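Local coordinates for Baccell_00875 (Bacteroides cellulosilyticus DSM 14838, PDB 5NOK), which probably acts as a polysaccharide lyase of a gut Bacteroides, releasing rhamnose linked to glucuronic acid in the side chains of plant arabinogalactan, at residues A[100-105]-A[113-118]; A[288-293]-A[314-319]; A[417-422]-A[459-464]; A[540-545]-A[589-594]. All coordinates share one frame; numbering follows the deposited sequence.

Contact 1 (A[100-105]-A[113-118]); sequences GMKVLY and LIKREI
Lys-102 to Leu-104 run antiparallel to Leu-113 to Lys-115, their strand axes 4.7 Å apart and their directions 171° from each other. Val-103 and Ile-114 form a hydrogen-bonded pair, Val-103 N giving to Ile-114 O at 2.9 Å and Ile-114 N to Val-103 O at 2.7 Å. Met-101 O receives Arg-116 N at 2.7 Å. Strands 102-107 and 110-119 are the arms of a beta hairpin within a larger antiparallel sheet, strand 122-131 lying beside the second. On the face of Val-103 and Ile-114, the extended chain of Arg-116 carries NH1 to 3.0 Å from Gly-100 O, nearly along the C=O axis and with the oxygen in the guanidinium plane, although the N-H line is bent to 138°. Ile-114 CG2 lies over one face of this group, toward its rim; Gly-38 O also accepts from NH1, and Glu-125 forms a salt bridge with NE. With an alanine at Arg-116, Glu-125 would probably lose its charge mate and Gly-100 O its side-chain donor. Selenomethionine Met-101 crosses Arg-116 at about a right angle, CE lying 3.8 Å from Arg-116 CB. Tyr-105, its hydroxyl bonded to Thr-37 O, brings CE1 to 3.6 Å from Ile-114 CD1.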
loop_
_atom_site.group_PDB
_atom_site.type_symbol
_atom_site.label_atom_id
_atom_site.label_comp_id
_atom_site.label_asym_id
_atom_site.label_seq_id
_atom_site.Cartn_x
_atom_site.Cartn_y
_atom_site.Cartn_z
ATOM N N GLY A 100 31.695 -3.210 19.670
ATOM C CA GLY A 100 31.075 -2.899 18.387
ATOM C C GLY A 100 30.148 -1.691 18.414
ATOM O O GLY A 100 29.456 -1.436 17.442
HETATM N N MSE A 101 30.155 -0.941 19.507
HETATM C CA MSE A 101 29.267 0.206 19.693
HETATM C C MSE A 101 29.853 1.476 19.091
HETATM O O MSE A 101 29.148 2.471 18.934
HETATM C CB MSE A 101 28.935 0.385 21.199
HETATM C CG MSE A 101 28.034 -0.701 21.846
HETATM SE SE MSE A 101 26.442 -1.384 20.855
HETATM C CE MSE A 101 25.050 -0.397 21.856
ATOM N N LYS A 102 31.135 1.467 18.749
ATOM C CA LYS A 102 31.778 2.584 18.054
ATOM C C LYS A 102 32.493 1.996 16.841
ATOM O O LYS A 102 33.321 1.099 16.999
ATOM C CB LYS A 102 32.772 3.302 18.969
ATOM C CG LYS A 102 33.087 4.729 18.548
ATOM C CD LYS A 102 34.097 5.428 19.466
ATOM C CE LYS A 102 33.548 5.645 20.879
ATOM N NZ LYS A 102 34.468 6.425 21.761
ATOM N N VAL A 103 32.158 2.497 15.646
ATOM C CA VAL A 103 32.669 1.974 14.381
ATOM C C VAL A 103 33.049 3.156 13.490
ATOM O O VAL A 103 32.291 4.131 13.391
ATOM C CB VAL A 103 31.621 1.090 13.652
ATOM C CG1 VAL A 103 32.290 0.200 12.626
ATOM C CG2 VAL A 103 30.869 0.199 14.611
ATOM N N LEU A 104 34.214 3.065 12.852
ATOM C CA LEU A 104 34.741 4.112 11.977
ATOM C C LEU A 104 35.054 3.472 10.645
ATOM O O LEU A 104 35.810 2.517 10.598
ATOM C CB LEU A 104 36.015 4.756 12.544
ATOM C CG LEU A 104 36.607 5.992 11.822
ATOM C CD1 LEU A 104 37.312 6.920 12.798
ATOM C CD2 LEU A 104 37.594 5.654 10.716
ATOM N N TYR A 105 34.446 3.991 9.578
ATOM C CA TYR A 105 34.743 3.600 8.212
ATOM C C TYR A 105 35.327 4.804 7.503
ATOM O O TYR A 105 35.088 5.969 7.891
ATOM C CB TYR A 105 33.475 3.208 7.464
ATOM C CG TYR A 105 32.604 2.217 8.165
ATOM C CD1 TYR A 105 31.712 2.633 9.155
ATOM C CD2 TYR A 105 32.625 0.892 7.814
ATOM C CE1 TYR A 105 30.892 1.732 9.811
ATOM C CE2 TYR A 105 31.811 -0.030 8.462
ATOM C CZ TYR A 105 30.957 0.391 9.475
ATOM O OH TYR A 105 30.152 -0.495 10.103
ATOM N N LEU A 113 31.471 7.743 10.949
ATOM C CA LEU A 113 31.622 7.305 12.320
ATOM C C LEU A 113 30.236 6.931 12.824
ATOM O O LEU A 113 29.302 7.722 12.725
ATOM C CB LEU A 113 32.258 8.412 13.151
ATOM C CG LEU A 113 32.349 8.255 14.670
ATOM C CD1 LEU A 113 33.247 7.087 15.067
ATOM C CD2 LEU A 113 32.874 9.568 15.251
ATOM N N ILE A 114 30.100 5.716 13.342
ATOM C CA ILE A 114 28.858 5.267 13.964
ATOM C C ILE A 114 29.093 5.142 15.470
ATOM O O ILE A 114 30.060 4.504 15.882
ATOM C CB ILE A 114 28.395 3.931 13.381
ATOM C CG1 ILE A 114 28.322 4.023 11.849
ATOM C CG2 ILE A 114 27.039 3.526 13.955
ATOM C CD1 ILE A 114 27.696 2.815 11.180
ATOM N N LYS A 115 28.244 5.801 16.269
ATOM C CA LYS A 115 28.246 5.672 17.719
ATOM C C LYS A 115 26.904 5.138 18.126
ATOM O O LYS A 115 25.903 5.744 17.817
ATOM C CB LYS A 115 28.475 7.009 18.421
ATOM C CG LYS A 115 29.918 7.502 18.349
ATOM C CD LYS A 115 30.133 8.879 18.990
ATOM C CE LYS A 115 31.628 9.188 19.130
ATOM N NZ LYS A 115 31.979 10.632 18.936
ATOM N N ARG A 116 26.897 4.010 18.825
ATOM C CA ARG A 116 25.683 3.383 19.339
ATOM C C ARG A 116 25.676 3.362 20.864
ATOM O O ARG A 116 26.707 3.119 21.489
ATOM C CB ARG A 116 25.575 1.947 18.849
ATOM C CG ARG A 116 25.580 1.795 17.343
ATOM C CD ARG A 116 25.641 0.330 16.989
ATOM N NE ARG A 116 25.492 0.147 15.555
ATOM C CZ ARG A 116 26.367 -0.437 14.726
ATOM N NH1 ARG A 116 27.502 -1.001 15.154
ATOM N NH2 ARG A 116 26.056 -0.516 13.429
ATOM N N GLU A 117 24.504 3.582 21.445
ATOM C CA GLU A 117 24.308 3.529 22.896
ATOM C C GLU A 117 22.907 2.977 23.216
ATOM O O GLU A 117 21.959 3.166 22.437
ATOM C CB GLU A 117 24.494 4.932 23.504
ATOM C CG GLU A 117 24.785 4.923 25.003
ATOM C CD GLU A 117 24.908 6.315 25.610
ATOM O OE1 GLU A 117 25.440 7.226 24.933
ATOM O OE2 GLU A 117 24.484 6.495 26.780
ATOM N N ILE A 118 22.803 2.255 24.330
ATOM C CA ILE A 118 21.525 1.816 24.885
ATOM C C ILE A 118 21.152 2.797 25.982
ATOM O O ILE A 118 21.776 2.808 27.045
ATOM C CB ILE A 118 21.602 0.397 25.477
ATOM C CG1 ILE A 118 22.110 -0.595 24.430
ATOM C CG2 ILE A 118 20.243 -0.063 26.001
ATOM C CD1 ILE A 118 21.174 -0.842 23.266
#

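Contact 2 (A[288-293]-A[314-319]); sequences AKMNGV and GEVRFD
Met-290, a selenomethionine, and Phe-318 lie side by side across two antiparallel strands and point the same way, as a directly cross-strand, here non-hydrogen-bonded, pair does. The first torsion of Met-290 sets CG anti to the backbone N (chi1 -178°), which brings that carbon to 3.9 Å from Phe-318 CE1 and 3.7 Å from Val-316 CG1. Further out, SE stands 5.1 Å from the centroid of the Phe-318 ring, 57° off its normal, an oblique Met-aromatic contact. Val-308 of strand 303-309 touches both Met-290 and Phe-318, continuing the apolar side of the sheet.

Polar groups occupy the face of Lys-289 and Asp-319. Arg-317, its chain extended and standing out from the strand, turns the edge of its guanidinium to Asp-319 in a salt bridge: NE is 2.8 Å from OD1 of Asp-319, and the other carboxylate oxygen, OD2, lies in the guanidinium plane. A water donates to Asp-319 OD2 and to Arg-317 O while accepting from Gly-292 N, so that it bridges the turn and the facing strand. Beneath these groups the backbones are joined by Lys-289 N to Asp-319 O (3.0 Å), Asp-319 N to Lys-289 O (2.9 Å) and Asn-291 N to Arg-317 O (2.9 Å). Strand 287-290 then reverses through a type I' turn from Met-290 to Val-293, the classic two-residue connection of a tight beta hairpin, here set beside strand 314-322 within a mixed sheet.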
loop_
_atom_site.group_PDB
_atom_site.type_symbol
_atom_site.label_atom_id
_atom_site.label_comp_id
_atom_site.label_asym_id
_atom_site.label_seq_id
_atom_site.Cartn_x
_atom_site.Cartn_y
_atom_site.Cartn_z
ATOM N N ALA A 288 5.623 27.972 7.891
ATOM C CA ALA A 288 5.123 26.983 6.953
ATOM C C ALA A 288 5.043 27.485 5.552
ATOM O O ALA A 288 4.909 28.682 5.323
ATOM C CB ALA A 288 3.753 26.513 7.365
ATOM N N LYS A 289 5.050 26.527 4.624
ATOM C CA LYS A 289 4.892 26.787 3.214
ATOM C C LYS A 289 3.923 25.813 2.569
ATOM O O LYS A 289 3.783 24.674 3.011
ATOM C CB LYS A 289 6.226 26.682 2.506
ATOM C CG LYS A 289 7.180 27.767 2.936
ATOM C CD LYS A 289 8.505 27.671 2.209
ATOM C CE LYS A 289 9.449 28.720 2.768
ATOM N NZ LYS A 289 10.678 28.758 1.942
HETATM N N MSE A 290 3.291 26.296 1.495
HETATM C CA MSE A 290 2.340 25.553 0.679
HETATM C C MSE A 290 2.873 25.628 -0.731
HETATM O O MSE A 290 2.900 26.703 -1.337
HETATM C CB MSE A 290 0.963 26.186 0.777
HETATM C CG MSE A 290 -0.067 25.408 -0.034
HETATM SE SE MSE A 290 -1.843 26.235 0.186
HETATM C CE MSE A 290 -1.839 27.477 -1.353
ATOM N N ASN A 291 3.313 24.483 -1.257
ATOM C CA ASN A 291 4.076 24.425 -2.504
ATOM C C ASN A 291 5.190 25.454 -2.571
ATOM O O ASN A 291 5.291 26.183 -3.542
ATOM C CB ASN A 291 3.125 24.574 -3.705
ATOM C CG ASN A 291 2.222 23.376 -3.883
ATOM O OD1 ASN A 291 1.167 23.454 -4.513
ATOM N ND2 ASN A 291 2.647 22.254 -3.365
ATOM N N GLY A 292 5.992 25.559 -1.517
ATOM C CA GLY A 292 7.103 26.506 -1.502
ATOM C C GLY A 292 6.773 27.969 -1.214
ATOM O O GLY A 292 7.675 28.815 -1.154
ATOM N N VAL A 293 5.497 28.276 -1.007
ATOM C CA VAL A 293 5.041 29.629 -0.760
ATOM C C VAL A 293 4.669 29.801 0.726
ATOM O O VAL A 293 3.866 29.049 1.233
ATOM C CB VAL A 293 3.821 29.920 -1.655
ATOM C CG1 VAL A 293 3.288 31.306 -1.395
ATOM C CG2 VAL A 293 4.220 29.705 -3.118
ATOM N N GLY A 314 -4.189 19.803 -8.347
ATOM C CA GLY A 314 -2.788 19.390 -8.316
ATOM C C GLY A 314 -2.270 19.008 -6.920
ATOM O O GLY A 314 -2.962 19.093 -5.895
ATOM N N GLU A 315 -1.035 18.548 -6.926
ATOM C CA GLU A 315 -0.263 18.273 -5.731
ATOM C C GLU A 315 -0.204 19.509 -4.823
ATOM O O GLU A 315 0.072 20.621 -5.281
ATOM C CB GLU A 315 1.166 17.885 -6.156
ATOM C CG GLU A 315 2.003 17.213 -5.084
ATOM C CD GLU A 315 1.474 15.841 -4.674
ATOM O OE1 GLU A 315 0.619 15.294 -5.425
ATOM O OE2 GLU A 315 1.919 15.314 -3.607
ATOM N N VAL A 316 -0.486 19.317 -3.545
ATOM C CA VAL A 316 -0.169 20.325 -2.536
ATOM C C VAL A 316 0.742 19.732 -1.456
ATOM O O VAL A 316 0.370 18.783 -0.788
ATOM C CB VAL A 316 -1.439 20.924 -1.939
ATOM C CG1 VAL A 316 -1.100 21.999 -0.923
ATOM C CG2 VAL A 316 -2.311 21.521 -3.048
ATOM N N ARG A 317 1.948 20.270 -1.329
ATOM C CA ARG A 317 2.877 19.900 -0.271
ATOM C C ARG A 317 2.874 21.000 0.772
ATOM O O ARG A 317 3.035 22.199 0.437
ATOM C CB ARG A 317 4.275 19.730 -0.832
ATOM C CG ARG A 317 5.318 19.210 0.156
ATOM C CD ARG A 317 6.693 19.164 -0.505
ATOM N NE ARG A 317 7.804 19.136 0.458
ATOM C CZ ARG A 317 8.591 18.090 0.740
ATOM N NH1 ARG A 317 8.462 16.916 0.124
ATOM N NH2 ARG A 317 9.560 18.234 1.653
ATOM N N PHE A 318 2.653 20.602 2.026
ATOM C CA PHE A 318 2.748 21.515 3.145
ATOM C C PHE A 318 4.075 21.234 3.834
ATOM O O PHE A 318 4.311 20.092 4.214
ATOM C CB PHE A 318 1.601 21.303 4.126
ATOM C CG PHE A 318 0.280 21.745 3.606
ATOM C CD1 PHE A 318 -0.057 23.093 3.604
ATOM C CD2 PHE A 318 -0.622 20.830 3.098
ATOM C CE1 PHE A 318 -1.285 23.519 3.128
ATOM C CE2 PHE A 318 -1.855 21.240 2.612
ATOM C CZ PHE A 318 -2.184 22.579 2.614
ATOM N N ASP A 319 4.919 22.252 4.000
ATOM C CA ASP A 319 6.193 22.082 4.695
ATOM C C ASP A 319 6.117 22.880 5.980
ATOM O O ASP A 319 5.568 23.961 5.987
ATOM C CB ASP A 319 7.375 22.571 3.855
ATOM C CG ASP A 319 7.673 21.668 2.646
ATOM O OD1 ASP A 319 8.180 20.554 2.830
ATOM O OD2 ASP A 319 7.450 22.081 1.485
HETATM O O HOH W 1 5.577 23.632 0.731
#

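Contact 3 (A[417-422]-A[459-464]); sequences SLLRYA and FQMYKV
Met-461, a selenomethionine, bridges the gap between two helices and makes the close part of this contact almost single-handed. Its chain folds at both chi2 (-58°) and chi3 (-68°), so that the selenium and the terminal methyl settle against helix 412-429. SE comes to 3.9 Å from Leu-418 CB, and CE sits between backbone and side chains, 3.8 Å from Leu-418 O and 3.9 Å from Ala-422 CB. The small side chain of Ala-422 probably helps the selenomethionine come this near, with Met-461 CG meeting its CB at 4.0 Å. Around this point the surroundings are apolar: Phe-470 of helix 468-485 touches both Ala-422 and Met-461, while Leu-402 and Val-403 of helix 397-409 pack on Leu-418.

Away from the selenomethionine the fit slackens. Leu-418 CD1 stands 4.5 Å from Val-464 CG2, an apolar touch at best. On the solvent side the exposed Leu-419 brings its CD2 no nearer than 4.3 Å to Met-461 CE. No hydrogen bond joins the two segments, and their axes approach only to 11.3 Å, so the long side chain of Met-461 spans the distance between them. The segments run roughly antiparallel, with a crossing angle of -145°. The contact joins the consecutive helices 412-429 and 449-464 of the helical part of the protein, consistent with an (alpha/alpha) toroid as found in many polysaccharide lyases.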
loop_
_atom_site.group_PDB
_atom_site.type_symbol
_atom_site.label_atom_id
_atom_site.label_comp_id
_atom_site.label_asym_id
_atom_site.label_seq_id
_atom_site.Cartn_x
_atom_site.Cartn_y
_atom_site.Cartn_z
ATOM N N SER A 417 -23.227 0.222 -24.097
ATOM C CA SER A 417 -21.858 -0.291 -23.893
ATOM C C SER A 417 -21.833 -1.492 -22.956
ATOM O O SER A 417 -21.093 -2.457 -23.185
ATOM C CB SER A 417 -20.951 0.834 -23.336
ATOM O OG SER A 417 -19.680 0.362 -22.870
ATOM N N LEU A 418 -22.615 -1.410 -21.886
ATOM C CA LEU A 418 -22.763 -2.528 -20.946
ATOM C C LEU A 418 -23.404 -3.764 -21.566
ATOM O O LEU A 418 -22.914 -4.894 -21.355
ATOM C CB LEU A 418 -23.562 -2.095 -19.722
ATOM C CG LEU A 418 -22.744 -1.220 -18.763
ATOM C CD1 LEU A 418 -23.637 -0.498 -17.758
ATOM C CD2 LEU A 418 -21.693 -2.080 -18.065
ATOM N N LEU A 419 -24.485 -3.560 -22.326
ATOM C CA LEU A 419 -25.120 -4.670 -23.061
ATOM C C LEU A 419 -24.110 -5.439 -23.927
ATOM O O LEU A 419 -24.038 -6.669 -23.863
ATOM C CB LEU A 419 -26.282 -4.164 -23.918
ATOM C CG LEU A 419 -27.560 -3.794 -23.159
ATOM C CD1 LEU A 419 -28.527 -3.088 -24.103
ATOM C CD2 LEU A 419 -28.206 -5.016 -22.511
ATOM N N ARG A 420 -23.293 -4.702 -24.679
ATOM C CA ARG A 420 -22.213 -5.305 -25.468
ATOM C C ARG A 420 -21.138 -6.029 -24.629
ATOM O O ARG A 420 -20.624 -7.076 -25.054
ATOM C CB ARG A 420 -21.558 -4.251 -26.362
ATOM C CG ARG A 420 -22.471 -3.744 -27.475
ATOM C CD ARG A 420 -21.761 -2.783 -28.425
ATOM N NE ARG A 420 -20.483 -3.366 -28.865
ATOM C CZ ARG A 420 -19.267 -2.843 -28.677
ATOM N NH1 ARG A 420 -19.091 -1.645 -28.100
ATOM N NH2 ARG A 420 -18.200 -3.523 -29.112
ATOM N N TYR A 421 -20.793 -5.477 -23.453
ATOM C CA TYR A 421 -19.788 -6.110 -22.580
ATOM C C TYR A 421 -20.307 -7.408 -21.964
ATOM O O TYR A 421 -19.586 -8.412 -21.914
ATOM C CB TYR A 421 -19.284 -5.147 -21.465
ATOM C CG TYR A 421 -18.148 -5.739 -20.663
ATOM C CD1 TYR A 421 -16.979 -6.155 -21.289
ATOM C CD2 TYR A 421 -18.233 -5.886 -19.281
ATOM C CE1 TYR A 421 -15.935 -6.727 -20.569
ATOM C CE2 TYR A 421 -17.185 -6.445 -18.546
ATOM C CZ TYR A 421 -16.034 -6.860 -19.188
ATOM O OH TYR A 421 -14.979 -7.428 -18.485
ATOM N N ALA A 422 -21.549 -7.380 -21.489
ATOM C CA ALA A 422 -22.175 -8.568 -20.896
ATOM C C ALA A 422 -22.216 -9.723 -21.884
ATOM O O ALA A 422 -21.963 -10.871 -21.503
ATOM C CB ALA A 422 -23.572 -8.242 -20.412
ATOM N N PHE A 459 -24.948 -10.274 -11.588
ATOM C CA PHE A 459 -25.891 -9.710 -10.603
ATOM C C PHE A 459 -26.089 -8.216 -10.757
ATOM O O PHE A 459 -27.186 -7.712 -10.562
ATOM C CB PHE A 459 -25.457 -10.005 -9.171
ATOM C CG PHE A 459 -25.429 -11.467 -8.832
ATOM C CD1 PHE A 459 -26.579 -12.251 -8.965
ATOM C CD2 PHE A 459 -24.265 -12.064 -8.372
ATOM C CE1 PHE A 459 -26.551 -13.599 -8.654
ATOM C CE2 PHE A 459 -24.238 -13.412 -8.057
ATOM C CZ PHE A 459 -25.378 -14.179 -8.206
ATOM N N GLN A 460 -25.017 -7.516 -11.100
ATOM C CA GLN A 460 -25.059 -6.073 -11.349
ATOM C C GLN A 460 -25.816 -5.721 -12.638
ATOM O O GLN A 460 -26.521 -4.708 -12.687
ATOM C CB GLN A 460 -23.619 -5.496 -11.392
ATOM C CG GLN A 460 -22.903 -5.427 -10.036
ATOM C CD GLN A 460 -23.447 -4.368 -9.108
ATOM O OE1 GLN A 460 -24.292 -3.557 -9.486
ATOM N NE2 GLN A 460 -22.961 -4.368 -7.879
HETATM N N MSE A 461 -25.645 -6.537 -13.677
HETATM C CA MSE A 461 -26.395 -6.363 -14.931
HETATM C C MSE A 461 -27.901 -6.497 -14.721
HETATM O O MSE A 461 -28.655 -5.809 -15.399
HETATM C CB MSE A 461 -25.896 -7.300 -16.058
HETATM C CG MSE A 461 -24.547 -6.936 -16.721
HETATM SE SE MSE A 461 -24.557 -5.116 -17.505
HETATM C CE MSE A 461 -25.849 -5.471 -18.963
ATOM N N TYR A 462 -28.356 -7.329 -13.769
ATOM C CA TYR A 462 -29.798 -7.430 -13.441
ATOM C C TYR A 462 -30.394 -6.079 -13.043
ATOM O O TYR A 462 -31.525 -5.773 -13.415
ATOM C CB TYR A 462 -30.091 -8.508 -12.365
ATOM C CG TYR A 462 -31.450 -8.363 -11.661
ATOM C CD1 TYR A 462 -31.577 -7.555 -10.529
ATOM C CD2 TYR A 462 -32.602 -9.013 -12.133
ATOM C CE1 TYR A 462 -32.798 -7.382 -9.890
ATOM C CE2 TYR A 462 -33.834 -8.852 -11.490
ATOM C CZ TYR A 462 -33.925 -8.029 -10.368
ATOM O OH TYR A 462 -35.108 -7.827 -9.686
ATOM N N LYS A 463 -29.646 -5.273 -12.292
ATOM C CA LYS A 463 -30.129 -3.946 -11.878
ATOM C C LYS A 463 -30.248 -2.961 -13.042
ATOM O O LYS A 463 -30.971 -1.970 -12.955
ATOM C CB LYS A 463 -29.187 -3.331 -10.850
ATOM C CG LYS A 463 -29.021 -4.101 -9.552
ATOM C CD LYS A 463 -28.412 -3.171 -8.512
ATOM C CE LYS A 463 -28.029 -3.882 -7.236
ATOM N NZ LYS A 463 -27.848 -2.877 -6.156
ATOM N N VAL A 464 -29.496 -3.214 -14.108
ATOM C CA VAL A 464 -29.511 -2.378 -15.310
ATOM C C VAL A 464 -30.791 -2.604 -16.131
ATOM O O VAL A 464 -31.434 -1.641 -16.549
ATOM C CB VAL A 464 -28.260 -2.645 -16.193
ATOM C CG1 VAL A 464 -28.314 -1.832 -17.484
ATOM C CG2 VAL A 464 -26.987 -2.333 -15.416
#

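Contact 4 (A[540-545]-A[589-594]); sequences YEQSIV and EVAIRH
Gln-542, in the first turn of helix 542-559, faces Ala-591 in the irregular loop 589-594 with their CA atoms 6.9 Å apart. The side chain of Gln-542 is shared between two neighbours. Its CD lies 3.7 Å from Ala-591 CB, while its CG meets Arg-593 NH1 at 3.3 Å, near the guanidinium plane and at its edge. The two side chains cross at about a right angle, with amide and guanidinium planes 67° apart; the amide itself is engaged elsewhere, NE2 giving hydrogen bonds to Trp-614 O and Thr-618 OG1.

Arg-593 bends at chi3 (57°), which turns its guanidinium edge toward the start of the helix. There NH1 gives a weak bond to Ser-543 OG at 3.2 Å, and Glu-541, at the N-cap position, offers OE2 in a long salt bridge to NH1; both are doubtful, because the two oxygens are modelled too close together. The firmer ionic partner is Asp-596, bound by NH2. A leucine in place of Arg-593 would probably leave the Asp-596 carboxylate without its counter-charge and Gln-542 without the guanidinium edge that abuts its CG. On either side of Arg-593 in sequence, Ile-592 touches strand 163-168 and the His-594 ring meets that of Tyr-152. A guanidinium buried beside a helix N terminus would probably be disfavoured by the helix dipole, and the carboxylate of Asp-596 probably offsets that cost.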
loop_
_atom_site.group_PDB
_atom_site.type_symbol
_atom_site.label_atom_id
_atom_site.label_comp_id
_atom_site.label_asym_id
_atom_site.label_seq_id
_atom_site.Cartn_x
_atom_site.Cartn_y
_atom_site.Cartn_z
ATOM N N TYR A 540 0.898 -15.233 2.033
ATOM C CA TYR A 540 0.319 -14.182 2.891
ATOM C C TYR A 540 0.427 -12.751 2.293
ATOM O O TYR A 540 1.509 -12.307 1.916
ATOM C CB TYR A 540 1.003 -14.238 4.270
ATOM C CG TYR A 540 0.371 -13.387 5.352
ATOM C CD1 TYR A 540 0.757 -12.046 5.542
ATOM C CD2 TYR A 540 -0.597 -13.915 6.201
ATOM C CE1 TYR A 540 0.178 -11.262 6.535
ATOM C CE2 TYR A 540 -1.176 -13.143 7.197
ATOM C CZ TYR A 540 -0.779 -11.824 7.362
ATOM O OH TYR A 540 -1.347 -11.069 8.337
ATOM N N GLU A 541 -0.702 -12.047 2.212
ATOM C CA GLU A 541 -0.757 -10.655 1.751
ATOM C C GLU A 541 -2.110 -10.021 2.074
ATOM O O GLU A 541 -3.072 -10.711 2.412
ATOM C CB GLU A 541 -0.506 -10.549 0.228
ATOM C CG GLU A 541 -1.537 -11.259 -0.655
ATOM C CD GLU A 541 -1.352 -11.012 -2.154
ATOM O OE1 GLU A 541 -0.282 -11.374 -2.740
ATOM O OE2 GLU A 541 -2.300 -10.470 -2.763
ATOM N N GLN A 542 -2.161 -8.703 1.919
ATOM C CA GLN A 542 -3.363 -7.873 2.070
ATOM C C GLN A 542 -4.632 -8.453 1.446
ATOM O O GLN A 542 -5.710 -8.391 2.037
ATOM C CB GLN A 542 -3.067 -6.469 1.464
ATOM C CG GLN A 542 -4.184 -5.762 0.669
ATOM C CD GLN A 542 -5.232 -5.249 1.586
ATOM O OE1 GLN A 542 -5.128 -5.460 2.805
ATOM N NE2 GLN A 542 -6.250 -4.572 1.036
ATOM N N SER A 543 -4.513 -8.940 0.214
ATOM C CA SER A 543 -5.696 -9.314 -0.579
ATOM C C SER A 543 -6.072 -10.799 -0.469
ATOM O O SER A 543 -6.889 -11.266 -1.255
ATOM C CB SER A 543 -5.498 -8.914 -2.043
ATOM O OG SER A 543 -4.328 -9.515 -2.570
ATOM N N ILE A 544 -5.440 -11.523 0.466
ATOM C CA ILE A 544 -5.980 -12.747 1.048
ATOM C C ILE A 544 -6.723 -12.426 2.360
ATOM O O ILE A 544 -7.881 -12.832 2.528
ATOM C CB ILE A 544 -4.872 -13.785 1.351
ATOM N N VAL A 545 -6.071 -11.689 3.273
ATOM C CA VAL A 545 -6.630 -11.383 4.606
ATOM C C VAL A 545 -7.925 -10.582 4.500
ATOM O O VAL A 545 -8.932 -10.919 5.102
ATOM C CB VAL A 545 -5.635 -10.574 5.487
ATOM C CG1 VAL A 545 -6.275 -10.143 6.810
ATOM C CG2 VAL A 545 -4.362 -11.357 5.777
ATOM N N GLU A 589 -3.813 5.176 5.638
ATOM C CA GLU A 589 -4.695 3.992 5.657
ATOM C C GLU A 589 -4.664 3.219 4.330
ATOM O O GLU A 589 -5.676 2.650 3.929
ATOM C CB GLU A 589 -6.144 4.352 6.007
ATOM C CG GLU A 589 -6.346 5.085 7.327
ATOM C CD GLU A 589 -7.754 4.892 7.899
ATOM O OE1 GLU A 589 -8.631 5.784 7.690
ATOM O OE2 GLU A 589 -7.964 3.832 8.557
ATOM N N VAL A 590 -3.500 3.191 3.673
ATOM C CA VAL A 590 -3.327 2.503 2.403
ATOM C C VAL A 590 -2.460 1.287 2.639
ATOM O O VAL A 590 -1.296 1.435 2.956
ATOM C CB VAL A 590 -2.668 3.442 1.358
ATOM C CG1 VAL A 590 -2.395 2.710 0.072
ATOM C CG2 VAL A 590 -3.570 4.634 1.071
ATOM N N ALA A 591 -2.998 0.088 2.437
ATOM C CA ALA A 591 -2.228 -1.127 2.697
ATOM C C ALA A 591 -0.926 -1.217 1.886
ATOM O O ALA A 591 -0.875 -0.816 0.741
ATOM C CB ALA A 591 -3.068 -2.364 2.452
ATOM N N ILE A 592 0.101 -1.754 2.540
ATOM C CA ILE A 592 1.338 -2.075 1.958
ATOM C C ILE A 592 1.090 -3.147 0.921
ATOM O O ILE A 592 0.611 -4.225 1.247
ATOM C CB ILE A 592 2.323 -2.620 3.023
ATOM C CG1 ILE A 592 2.740 -1.493 4.004
ATOM C CG2 ILE A 592 3.571 -3.192 2.347
ATOM C CD1 ILE A 592 3.416 -2.007 5.246
ATOM N N ARG A 593 1.362 -2.792 -0.329
ATOM C CA ARG A 593 1.407 -3.713 -1.465
ATOM C C ARG A 593 2.635 -3.283 -2.282
ATOM O O ARG A 593 2.907 -2.087 -2.386
ATOM C CB ARG A 593 0.133 -3.616 -2.289
ATOM C CG ARG A 593 -1.133 -3.896 -1.490
ATOM C CD ARG A 593 -2.413 -3.797 -2.305
ATOM N NE ARG A 593 -2.369 -4.716 -3.446
ATOM C CZ ARG A 593 -2.577 -6.035 -3.403
ATOM N NH1 ARG A 593 -2.893 -6.664 -2.269
ATOM N NH2 ARG A 593 -2.453 -6.738 -4.517
ATOM N N HIS A 594 3.390 -4.240 -2.817
ATOM C CA HIS A 594 4.661 -3.945 -3.463
ATOM C C HIS A 594 5.015 -4.844 -4.656
ATOM O O HIS A 594 6.179 -5.018 -4.937
ATOM C CB HIS A 594 5.794 -3.965 -2.422
ATOM C CG HIS A 594 5.816 -5.190 -1.572
ATOM N ND1 HIS A 594 6.220 -6.424 -2.038
ATOM C CD2 HIS A 594 5.470 -5.373 -0.273
ATOM C CE1 HIS A 594 6.127 -7.312 -1.064
ATOM N NE2 HIS A 594 5.668 -6.700 0.017
#

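Overall arrangement
Followed from the N terminus, the four contacts close in series; none nests within or crosses another. Contact 1 closes a tight beta hairpin in the N-terminal beta region, with seven residues, mostly strand, between its segments. Contact 2 spans 20 residues, largely strand, in the next sheet, about 38 Å away between centres. The chain then becomes mainly helical: contact 3 closes a 36-residue excursion between successive helices and lies on the opposite side of the chain's centre from contact 1, about 65 Å distant between centres. Contact 4 closes the longest loop, 43 residues, near the middle of the molecule, where the helical part approaches the beta part. Even the closest two, contacts 2 and 4, keep their nearest atoms about 13 Å apart, and none touch.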